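Local coordinates for protein CDP-archaeol synthase (Aeropyrum pernix K1, PDB 5GUF) that probably catalyses the magnesium-dependent transfer of the cytidylyl group of CTP to a geranylgeranylated glycerol phosphate, giving CDP-archaeol for archaeal membrane lipids, at residues Asp122-Tyr127 / Ala152-His157; Ala68-Gly73 / His88-Ala93; Trp9-Ile14 / Leu137-Thr142. All blocks are in the same frame, centred on the assembly; numbering follows the deposited sequence.

Contact 1. Residues Asp122-Tyr127 / Ala152-His157; sequences DQLDFY and AVLLLH. With K (potassium ion), chain F.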
loop_
_atom_site.group_PDB
_atom_site.type_symbol
_atom_site.label_atom_id
_atom_site.label_comp_id
_atom_site.label_asym_id
_atom_site.label_seq_id
_atom_site.Cartn_x
_atom_site.Cartn_y
_atom_site.Cartn_z
ATOM N N ASP A 122 7.285 -3.000 -0.635
ATOM C CA ASP A 122 8.190 -4.118 -0.364
ATOM C C ASP A 122 7.465 -5.298 0.278
ATOM O O ASP A 122 7.884 -6.447 0.121
ATOM C CB ASP A 122 9.327 -3.679 0.568
ATOM C CG ASP A 122 10.432 -2.908 -0.153
ATOM O OD1 ASP A 122 10.462 -2.926 -1.403
ATOM O OD2 ASP A 122 11.256 -2.259 0.544
ATOM N N GLN A 123 6.404 -5.042 1.033
ATOM C CA GLN A 123 5.751 -6.127 1.746
ATOM C C GLN A 123 4.562 -6.702 0.987
ATOM O O GLN A 123 4.157 -7.827 1.270
ATOM C CB GLN A 123 5.285 -5.658 3.128
ATOM C CG GLN A 123 6.393 -5.261 4.093
ATOM C CD GLN A 123 6.959 -3.871 3.820
ATOM O OE1 GLN A 123 6.260 -2.975 3.327
ATOM N NE2 GLN A 123 8.240 -3.688 4.138
ATOM N N LEU A 124 4.012 -5.982 0.015
ATOM C CA LEU A 124 2.747 -6.369 -0.582
ATOM C C LEU A 124 2.833 -6.743 -2.060
ATOM O O LEU A 124 1.888 -7.357 -2.573
ATOM C CB LEU A 124 1.723 -5.245 -0.389
ATOM C CG LEU A 124 1.264 -5.093 1.064
ATOM C CD1 LEU A 124 0.136 -4.083 1.175
ATOM C CD2 LEU A 124 0.841 -6.446 1.651
ATOM N N ASP A 125 3.941 -6.429 -2.746
ATOM C CA ASP A 125 4.036 -6.671 -4.186
ATOM C C ASP A 125 3.831 -8.143 -4.528
ATOM O O ASP A 125 3.146 -8.472 -5.498
ATOM C CB ASP A 125 5.394 -6.188 -4.704
ATOM C CG ASP A 125 6.584 -6.729 -3.870
ATOM O OD1 ASP A 125 6.385 -7.539 -2.925
ATOM O OD2 ASP A 125 7.736 -6.347 -4.163
ATOM N N PHE A 126 4.438 -9.038 -3.760
ATOM C CA PHE A 126 4.273 -10.465 -4.008
ATOM C C PHE A 126 2.848 -10.915 -3.701
ATOM O O PHE A 126 2.325 -11.819 -4.365
ATOM C CB PHE A 126 5.278 -11.267 -3.163
ATOM C CG PHE A 126 4.800 -11.513 -1.778
ATOM C CD1 PHE A 126 5.006 -10.571 -0.789
ATOM C CD2 PHE A 126 4.063 -12.653 -1.470
ATOM C CE1 PHE A 126 4.518 -10.779 0.494
ATOM C CE2 PHE A 126 3.567 -12.847 -0.193
ATOM C CZ PHE A 126 3.813 -11.905 0.787
ATOM N N TYR A 127 2.225 -10.313 -2.682
ATOM C CA TYR A 127 0.850 -10.648 -2.335
ATOM C C TYR A 127 -0.107 -10.285 -3.459
ATOM O O TYR A 127 -1.047 -11.040 -3.747
ATOM C CB TYR A 127 0.454 -9.940 -1.039
ATOM C CG TYR A 127 -1.018 -10.002 -0.711
ATOM C CD1 TYR A 127 -1.594 -11.174 -0.248
ATOM C CD2 TYR A 127 -1.838 -8.883 -0.859
ATOM C CE1 TYR A 127 -2.942 -11.237 0.058
ATOM C CE2 TYR A 127 -3.189 -8.940 -0.556
ATOM C CZ TYR A 127 -3.733 -10.129 -0.104
ATOM O OH TYR A 127 -5.076 -10.213 0.205
ATOM N N ALA A 152 -2.502 -9.037 7.343
ATOM C CA ALA A 152 -1.820 -10.153 7.986
ATOM C C ALA A 152 -0.410 -10.302 7.448
ATOM O O ALA A 152 0.494 -10.711 8.184
ATOM C CB ALA A 152 -2.606 -11.446 7.793
ATOM N N VAL A 153 -0.198 -9.980 6.171
ATOM C CA VAL A 153 1.159 -9.966 5.635
ATOM C C VAL A 153 1.984 -8.895 6.335
ATOM O O VAL A 153 3.114 -9.143 6.774
ATOM C CB VAL A 153 1.138 -9.755 4.111
ATOM C CG1 VAL A 153 2.537 -9.436 3.611
ATOM C CG2 VAL A 153 0.605 -10.989 3.416
ATOM N N LEU A 154 1.427 -7.687 6.452
ATOM C CA LEU A 154 2.103 -6.622 7.182
ATOM C C LEU A 154 2.422 -7.052 8.607
ATOM O O LEU A 154 3.561 -6.927 9.063
ATOM C CB LEU A 154 1.251 -5.355 7.185
ATOM C CG LEU A 154 0.976 -4.769 5.805
ATOM C CD1 LEU A 154 0.057 -3.567 5.925
ATOM C CD2 LEU A 154 2.294 -4.403 5.136
ATOM N N LEU A 155 1.429 -7.604 9.311
ATOM C CA LEU A 155 1.633 -7.976 10.707
ATOM C C LEU A 155 2.729 -9.018 10.859
ATOM O O LEU A 155 3.492 -8.976 11.826
ATOM C CB LEU A 155 0.329 -8.480 11.321
ATOM C CG LEU A 155 -0.680 -7.374 11.613
ATOM C CD1 LEU A 155 -2.027 -7.966 11.995
ATOM C CD2 LEU A 155 -0.131 -6.479 12.714
ATOM N N LEU A 156 2.845 -9.946 9.909
ATOM C CA LEU A 156 3.859 -10.983 10.051
ATOM C C LEU A 156 5.249 -10.438 9.713
ATOM O O LEU A 156 6.241 -10.797 10.354
ATOM C CB LEU A 156 3.504 -12.177 9.169
ATOM C CG LEU A 156 4.662 -13.121 8.831
ATOM C CD1 LEU A 156 5.121 -13.754 10.143
ATOM C CD2 LEU A 156 4.257 -14.204 7.829
ATOM N N HIS A 157 5.342 -9.573 8.705
ATOM C CA HIS A 157 6.607 -8.907 8.412
ATOM C C HIS A 157 7.089 -8.093 9.606
ATOM O O HIS A 157 8.252 -8.201 10.015
ATOM C CB HIS A 157 6.461 -8.027 7.169
ATOM C CG HIS A 157 6.745 -8.751 5.893
ATOM N ND1 HIS A 157 7.892 -8.533 5.164
ATOM C CD2 HIS A 157 6.036 -9.686 5.212
ATOM C CE1 HIS A 157 7.881 -9.305 4.090
ATOM N NE2 HIS A 157 6.765 -10.013 4.095
HETATM K K K F . 10.449 -7.412 -1.757
HETATM O O HOH W 1 12.460 -5.311 -1.618
HETATM O O HOH W 2 8.730 -9.293 -1.596
HETATM O O HOH W 3 10.561 -6.310 -4.585
#
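Val-153 comes down on the backbone of Gln-123, its CG1 methyl 3.3 Å from Gln-123 O; the side chain is modelled in two conformers, so its packing is less certain. With CG1 anti to the backbone N (chi1 168°), the same methyl sits 3.9 Å from Phe-126 CE1 and also reaches Leu-124 CD2, while CG2 turns to Tyr-127. One residue on, Leu-154 lays CD2 against Gln-123 CB at 3.8 Å and touches Leu-124 CG. His-157 finishes the row: Gln-123 CG makes an off-centre CH-pi contact, 4.1 Å from the centroid of the His-157 ring; the glutamine chain bends at chi2, and its amide plane stands 82° from the ring.

Asp-125 is second-shell to the potassium ion, acting through waters. Its OD1 accepts a short, bent hydrogen bond (2.6 Å) from Phe-126 N, which comes from above the carboxylate plane, and another from a potassium-bound water; a second such water lies close to OD2. Cutting the carboxylate back to an alanine is likely to leave the OD1 water and Phe-126 N without this acceptor.

The helix segments cross at 133°, axes 9.7 Å apart. Asp-122 O, a long 3.3 Å from the potassium ion, and Asp-100 of helix 84-109 bind it; Asp-100 also lines the CTP pocket, so this pair borders the nucleotide site. Phe-126 reaches Ala-96 on that helix and Met-25 on helix 14-29.

Contact 2. Residues Ala68-Gly73 / His88-Ala93; sequences AGSAAG and HSPAIA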
loop_
_atom_site.group_PDB
_atom_site.type_symbol
_atom_site.label_atom_id
_atom_site.label_comp_id
_atom_site.label_asym_id
_atom_site.label_seq_id
_atom_site.Cartn_x
_atom_site.Cartn_y
_atom_site.Cartn_z
ATOM N N ALA A 68 10.227 -24.015 -3.608
ATOM C CA ALA A 68 9.683 -23.949 -2.261
ATOM C C ALA A 68 8.169 -23.784 -2.280
ATOM O O ALA A 68 7.457 -24.407 -1.478
ATOM C CB ALA A 68 10.332 -22.794 -1.499
ATOM N N GLY A 69 7.668 -22.933 -3.182
ATOM C CA GLY A 69 6.240 -22.711 -3.272
ATOM C C GLY A 69 5.501 -23.944 -3.742
ATOM O O GLY A 69 4.409 -24.246 -3.259
ATOM N N SER A 70 6.087 -24.674 -4.690
ATOM C CA SER A 70 5.504 -25.941 -5.114
ATOM C C SER A 70 5.467 -26.943 -3.964
ATOM O O SER A 70 4.439 -27.583 -3.722
ATOM C CB SER A 70 6.289 -26.502 -6.293
ATOM O OG SER A 70 6.417 -25.507 -7.297
ATOM N N ALA A 71 6.578 -27.087 -3.235
ATOM C CA ALA A 71 6.581 -28.013 -2.108
ATOM C C ALA A 71 5.512 -27.623 -1.091
ATOM O O ALA A 71 4.760 -28.481 -0.615
ATOM C CB ALA A 71 7.970 -28.072 -1.463
ATOM N N ALA A 72 5.374 -26.322 -0.811
ATOM C CA ALA A 72 4.395 -25.872 0.179
ATOM C C ALA A 72 2.961 -26.130 -0.278
ATOM O O ALA A 72 2.077 -26.393 0.552
ATOM C CB ALA A 72 4.589 -24.382 0.480
ATOM N N GLY A 73 2.712 -26.073 -1.585
ATOM C CA GLY A 73 1.375 -26.343 -2.067
ATOM C C GLY A 73 0.961 -27.784 -1.853
ATOM O O GLY A 73 -0.228 -28.069 -1.701
ATOM N N HIS A 88 -2.450 -25.635 -8.185
ATOM C CA HIS A 88 -2.522 -24.179 -8.262
ATOM C C HIS A 88 -1.315 -23.486 -7.633
ATOM O O HIS A 88 -0.916 -22.397 -8.085
ATOM C CB HIS A 88 -3.786 -23.696 -7.558
ATOM C CG HIS A 88 -5.047 -24.030 -8.284
ATOM N ND1 HIS A 88 -6.289 -23.966 -7.686
ATOM C CD2 HIS A 88 -5.263 -24.417 -9.565
ATOM C CE1 HIS A 88 -7.213 -24.309 -8.565
ATOM N NE2 HIS A 88 -6.618 -24.578 -9.715
ATOM N N SER A 89 -0.753 -24.071 -6.570
ATOM C CA SER A 89 0.279 -23.373 -5.808
ATOM C C SER A 89 1.515 -23.049 -6.636
ATOM O O SER A 89 2.108 -21.979 -6.407
ATOM C CB SER A 89 0.657 -24.179 -4.563
ATOM O OG SER A 89 -0.452 -24.277 -3.670
ATOM N N PRO A 90 1.959 -23.886 -7.584
ATOM C CA PRO A 90 3.058 -23.438 -8.457
ATOM C C PRO A 90 2.738 -22.156 -9.216
ATOM O O PRO A 90 3.571 -21.238 -9.241
ATOM C CB PRO A 90 3.268 -24.634 -9.405
ATOM C CG PRO A 90 2.770 -25.828 -8.618
ATOM C CD PRO A 90 1.596 -25.300 -7.833
ATOM N N ALA A 91 1.554 -22.067 -9.837
ATOM C CA ALA A 91 1.189 -20.839 -10.542
ATOM C C ALA A 91 1.129 -19.650 -9.585
ATOM O O ALA A 91 1.588 -18.554 -9.926
ATOM C CB ALA A 91 -0.152 -21.013 -11.261
ATOM N N ILE A 92 0.573 -19.854 -8.382
ATOM C CA ILE A 92 0.494 -18.776 -7.398
ATOM C C ILE A 92 1.889 -18.356 -6.952
ATOM O O ILE A 92 2.181 -17.156 -6.825
ATOM C CB ILE A 92 -0.382 -19.199 -6.200
ATOM C CG1 ILE A 92 -1.831 -19.452 -6.651
ATOM C CG2 ILE A 92 -0.355 -18.151 -5.088
ATOM C CD1 ILE A 92 -2.835 -19.596 -5.515
ATOM N N ALA A 93 2.771 -19.334 -6.708
ATOM C CA ALA A 93 4.170 -19.027 -6.427
ATOM C C ALA A 93 4.775 -18.153 -7.520
ATOM O O ALA A 93 5.502 -17.197 -7.225
ATOM C CB ALA A 93 4.980 -20.320 -6.289
#
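Gly-69 and Gly-73 form a GxxxG pair that lets Ser-89 and Ala-93 settle directly on the backbone of their helix, in a close antiparallel packing within the hairpin made by helices 59-80 and 84-109. The segment axes approach to 7.9 Å at 147°, and no hydrogen bond passes between the segments: the fit is one of shape.

Each glycine receives one small side chain. Ala-93 CB rests 4.1 Å from Gly-69 CA. One turn away, Ser-89 places its OG 3.2 Å from Gly-73 CA, with CB of the same serine near Gly-69 O. A CB built on Gly-73 would lie 2.2 Å from Ser-89 CB, and one on Gly-69 would lie 2.6 Å from Ala-93 CB; both would clash, so this approach depends on the bare glycine backbone.

Ser-89 OG lies anti to its carbonyl carbon (chi1 -64°), beside the backbone N, and from there bonds Leu-85 O in the preceding turn of its own helix. Ser-70 does likewise with Phe-66 O, so its hydroxyl is already paired where it rides along the Pro-90 ring, with Ser-70 OG 3.9 Å from Pro-90 CB. The proline has no N-H to give to the turn before, and the helix is kinked there.

Helix 14-29 lies against both partners, through Ile-26 at Ala-68 and Ala-72 and through Pro-23 at Ser-89. Farther round helix 84-109, Ala-91 and Ile-92 pack on helix 121-136, at Val-133 and Ala-130.

Contact 3. Residues Trp9-Ile14 / Leu137-Thr142; sequences WRIDNI and LGYTWT. With MG (magnesium ion), chain D.
Arg-10 pairs with Thr-140 and Ile-11 with Trp-141 in a short two-stranded parallel sheet, held by three backbone hydrogen bonds whose donors alternate between the strands: Thr-140 N to Trp-9 O, Ile-11 N to Thr-140 O (2.7 Å) and Thr-142 N to Ile-11 O.

On the face carrying Ile-11 and Trp-141, the two side chains run alongside each other. Ile-11 CG2, anti to the backbone N, presses onto the indole from above, 3.6 Å from the centroid of the Trp-141 six-membered ring and only 9° off its normal. The other branch of the isoleucine reaches back, placing its CD1 3.8 Å from Tyr-139 CD1. Tyr-139 is covered over one ring face by Trp-9, whose six-membered ring is tilted 41° to it, neither stacked nor perpendicular. Trp-9 also lies along the backbone of Leu-137 and Gly-138. That glycine, with positive phi, ends helix 121-136 in a Schellman motif. Tyr-139 OH bonds His-88 ND1, and Trp-141 NE1 bonds Ser-134 OG.

On the other face, Arg-10 stretches over Thr-142, whose CG2 lies beneath one face of the guanidinium. Arg-10 NH1 forms a salt bridge with Asp-12 OD2, 3.3 Å away, the hydrogen bond in it being weak.

Asp-12 divides its carboxylate: OD2 takes the arginine and a water, OD1 binds magnesium. Arg-10 O binds the same ion at 2.2 Å, and Asp-8 and Glu-16 complete the protein ligands. Since that carbonyl shares a peptide group with Ile-11 N, the metal would probably polarise the amide and strengthen its bond to Thr-140 O, coupling the ion site to the strand pairing.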
loop_
_atom_site.group_PDB
_atom_site.type_symbol
_atom_site.label_atom_id
_atom_site.label_comp_id
_atom_site.label_asym_id
_atom_site.label_seq_id
_atom_site.Cartn_x
_atom_site.Cartn_y
_atom_site.Cartn_z
ATOM N N TRP A 9 -13.617 -22.177 -3.579
ATOM C CA TRP A 9 -13.376 -21.165 -4.598
ATOM C C TRP A 9 -13.729 -19.764 -4.130
ATOM O O TRP A 9 -13.309 -18.791 -4.757
ATOM C CB TRP A 9 -14.175 -21.482 -5.854
ATOM C CG TRP A 9 -13.743 -22.702 -6.596
ATOM C CD1 TRP A 9 -14.362 -23.930 -6.597
ATOM C CD2 TRP A 9 -12.610 -22.820 -7.472
ATOM N NE1 TRP A 9 -13.679 -24.798 -7.414
ATOM C CE2 TRP A 9 -12.608 -24.145 -7.972
ATOM C CE3 TRP A 9 -11.595 -21.938 -7.878
ATOM C CZ2 TRP A 9 -11.627 -24.612 -8.857
ATOM C CZ3 TRP A 9 -10.615 -22.404 -8.760
ATOM C CH2 TRP A 9 -10.643 -23.736 -9.239
ATOM N N ARG A 10 -14.477 -19.639 -3.048
ATOM C CA ARG A 10 -14.829 -18.343 -2.494
ATOM C C ARG A 10 -13.974 -18.113 -1.252
ATOM O O ARG A 10 -14.261 -18.638 -0.174
ATOM C CB ARG A 10 -16.315 -18.284 -2.173
ATOM C CG ARG A 10 -16.734 -16.945 -1.639
ATOM C CD ARG A 10 -18.210 -16.940 -1.283
ATOM N NE ARG A 10 -18.785 -15.613 -1.474
ATOM C CZ ARG A 10 -19.127 -14.811 -0.476
ATOM N NH1 ARG A 10 -18.948 -15.208 0.781
ATOM N NH2 ARG A 10 -19.645 -13.617 -0.733
ATOM N N ILE A 11 -12.924 -17.316 -1.404
ATOM C CA ILE A 11 -12.016 -17.000 -0.303
ATOM C C ILE A 11 -12.720 -15.976 0.578
ATOM O O ILE A 11 -12.758 -14.786 0.253
ATOM C CB ILE A 11 -10.673 -16.474 -0.809
ATOM C CG1 ILE A 11 -10.172 -17.398 -1.911
ATOM C CG2 ILE A 11 -9.678 -16.332 0.356
ATOM C CD1 ILE A 11 -9.979 -18.819 -1.435
ATOM N N ASP A 12 -13.254 -16.432 1.711
ATOM C CA ASP A 12 -14.095 -15.575 2.535
ATOM C C ASP A 12 -13.790 -15.701 4.018
ATOM O O ASP A 12 -14.590 -15.248 4.838
ATOM C CB ASP A 12 -15.588 -15.866 2.281
ATOM C CG ASP A 12 -15.925 -17.362 2.320
ATOM O OD1 ASP A 12 -15.108 -18.183 2.800
ATOM O OD2 ASP A 12 -17.033 -17.718 1.862
ATOM N N ASN A 13 -12.666 -16.290 4.398
ATOM C CA ASN A 13 -12.218 -16.162 5.771
ATOM C C ASN A 13 -10.696 -16.179 5.778
ATOM O O ASN A 13 -10.064 -16.695 4.850
ATOM C CB ASN A 13 -12.822 -17.258 6.664
ATOM C CG ASN A 13 -12.212 -18.605 6.424
ATOM O OD1 ASN A 13 -11.172 -18.940 6.994
ATOM N ND2 ASN A 13 -12.842 -19.389 5.567
ATOM N N ILE A 14 -10.118 -15.607 6.838
ATOM C CA ILE A 14 -8.693 -15.290 6.841
ATOM C C ILE A 14 -7.847 -16.549 6.897
ATOM O O ILE A 14 -6.749 -16.582 6.329
ATOM C CB ILE A 14 -8.342 -14.326 7.992
ATOM C CG1 ILE A 14 -6.875 -13.893 7.898
ATOM C CG2 ILE A 14 -8.589 -14.975 9.342
ATOM C CD1 ILE A 14 -6.515 -13.203 6.582
ATOM N N LEU A 137 -7.008 -17.844 -11.730
ATOM C CA LEU A 137 -7.270 -19.273 -11.640
ATOM C C LEU A 137 -8.741 -19.587 -11.406
ATOM O O LEU A 137 -9.131 -20.753 -11.518
ATOM C CB LEU A 137 -6.432 -19.904 -10.521
ATOM C CG LEU A 137 -4.926 -20.087 -10.757
ATOM C CD1 LEU A 137 -4.278 -20.671 -9.513
ATOM C CD2 LEU A 137 -4.618 -20.962 -11.980
ATOM N N GLY A 138 -9.562 -18.596 -11.067
ATOM C CA GLY A 138 -10.965 -18.842 -10.805
ATOM C C GLY A 138 -11.417 -18.617 -9.380
ATOM O O GLY A 138 -12.600 -18.818 -9.098
ATOM N N TYR A 139 -10.534 -18.209 -8.471
ATOM C CA TYR A 139 -10.929 -17.907 -7.101
ATOM C C TYR A 139 -11.605 -16.545 -7.014
ATOM O O TYR A 139 -11.181 -15.576 -7.648
ATOM C CB TYR A 139 -9.706 -17.918 -6.164
ATOM C CG TYR A 139 -9.111 -19.286 -5.949
ATOM C CD1 TYR A 139 -9.587 -20.119 -4.943
ATOM C CD2 TYR A 139 -8.093 -19.758 -6.769
ATOM C CE1 TYR A 139 -9.048 -21.379 -4.753
ATOM C CE2 TYR A 139 -7.573 -21.007 -6.595
ATOM C CZ TYR A 139 -8.050 -21.813 -5.590
ATOM O OH TYR A 139 -7.509 -23.055 -5.431
ATOM N N THR A 140 -12.630 -16.450 -6.185
ATOM C CA THR A 140 -13.229 -15.168 -5.864
ATOM C C THR A 140 -12.874 -14.820 -4.430
ATOM O O THR A 140 -13.082 -15.632 -3.525
ATOM C CB THR A 140 -14.749 -15.189 -6.048
ATOM O OG1 THR A 140 -15.054 -15.237 -7.448
ATOM C CG2 THR A 140 -15.406 -13.937 -5.419
ATOM N N TRP A 141 -12.330 -13.622 -4.228
ATOM C CA TRP A 141 -12.033 -13.113 -2.897
ATOM C C TRP A 141 -13.142 -12.169 -2.463
ATOM O O TRP A 141 -13.669 -11.415 -3.278
ATOM C CB TRP A 141 -10.695 -12.368 -2.879
ATOM C CG TRP A 141 -9.505 -13.268 -2.987
ATOM C CD1 TRP A 141 -9.154 -14.029 -4.056
ATOM C CD2 TRP A 141 -8.526 -13.523 -1.977
ATOM N NE1 TRP A 141 -8.020 -14.738 -3.782
ATOM C CE2 TRP A 141 -7.610 -14.447 -2.510
ATOM C CE3 TRP A 141 -8.328 -13.051 -0.678
ATOM C CZ2 TRP A 141 -6.499 -14.900 -1.798
ATOM C CZ3 TRP A 141 -7.229 -13.505 0.032
ATOM C CH2 TRP A 141 -6.331 -14.420 -0.530
ATOM N N THR A 142 -13.501 -12.213 -1.198
ATOM C CA THR A 142 -14.226 -11.045 -0.727
ATOM C C THR A 142 -13.245 -9.901 -0.480
ATOM O O THR A 142 -12.084 -10.132 -0.111
ATOM C CB THR A 142 -14.998 -11.339 0.556
ATOM O OG1 THR A 142 -14.071 -11.641 1.599
ATOM C CG2 THR A 142 -15.946 -12.527 0.346
HETATM MG MG MG D . -14.645 -20.181 1.321
HETATM O O HOH W 4 -17.166 -20.108 1.267
HETATM O O HOH W 5 -15.212 -20.794 2.904
#

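In the fold
From the N terminus, residues 9-14 run into helix 14-29 and pair with 137-142, 123 residues further on; contact 3 thus closes the longest loop. Contact 2 is nested inside it, made by the successive helices 59-80 and 84-109. Helix 121-136 then opens contact 1, but the chain passes through 137-142 before helix 143-161 closes it, so contacts 1 and 3 cross. They meet where Tyr-127, its OH bonded to Ala-146 O, packs on Trp-141. Contact 2 reaches contact 3 through His-88, which approaches Trp-9, Leu-137 and Tyr-139. Contacts 1 and 2 do not touch and lie on opposite sides of the chain's centre, their centres about 17 Å apart.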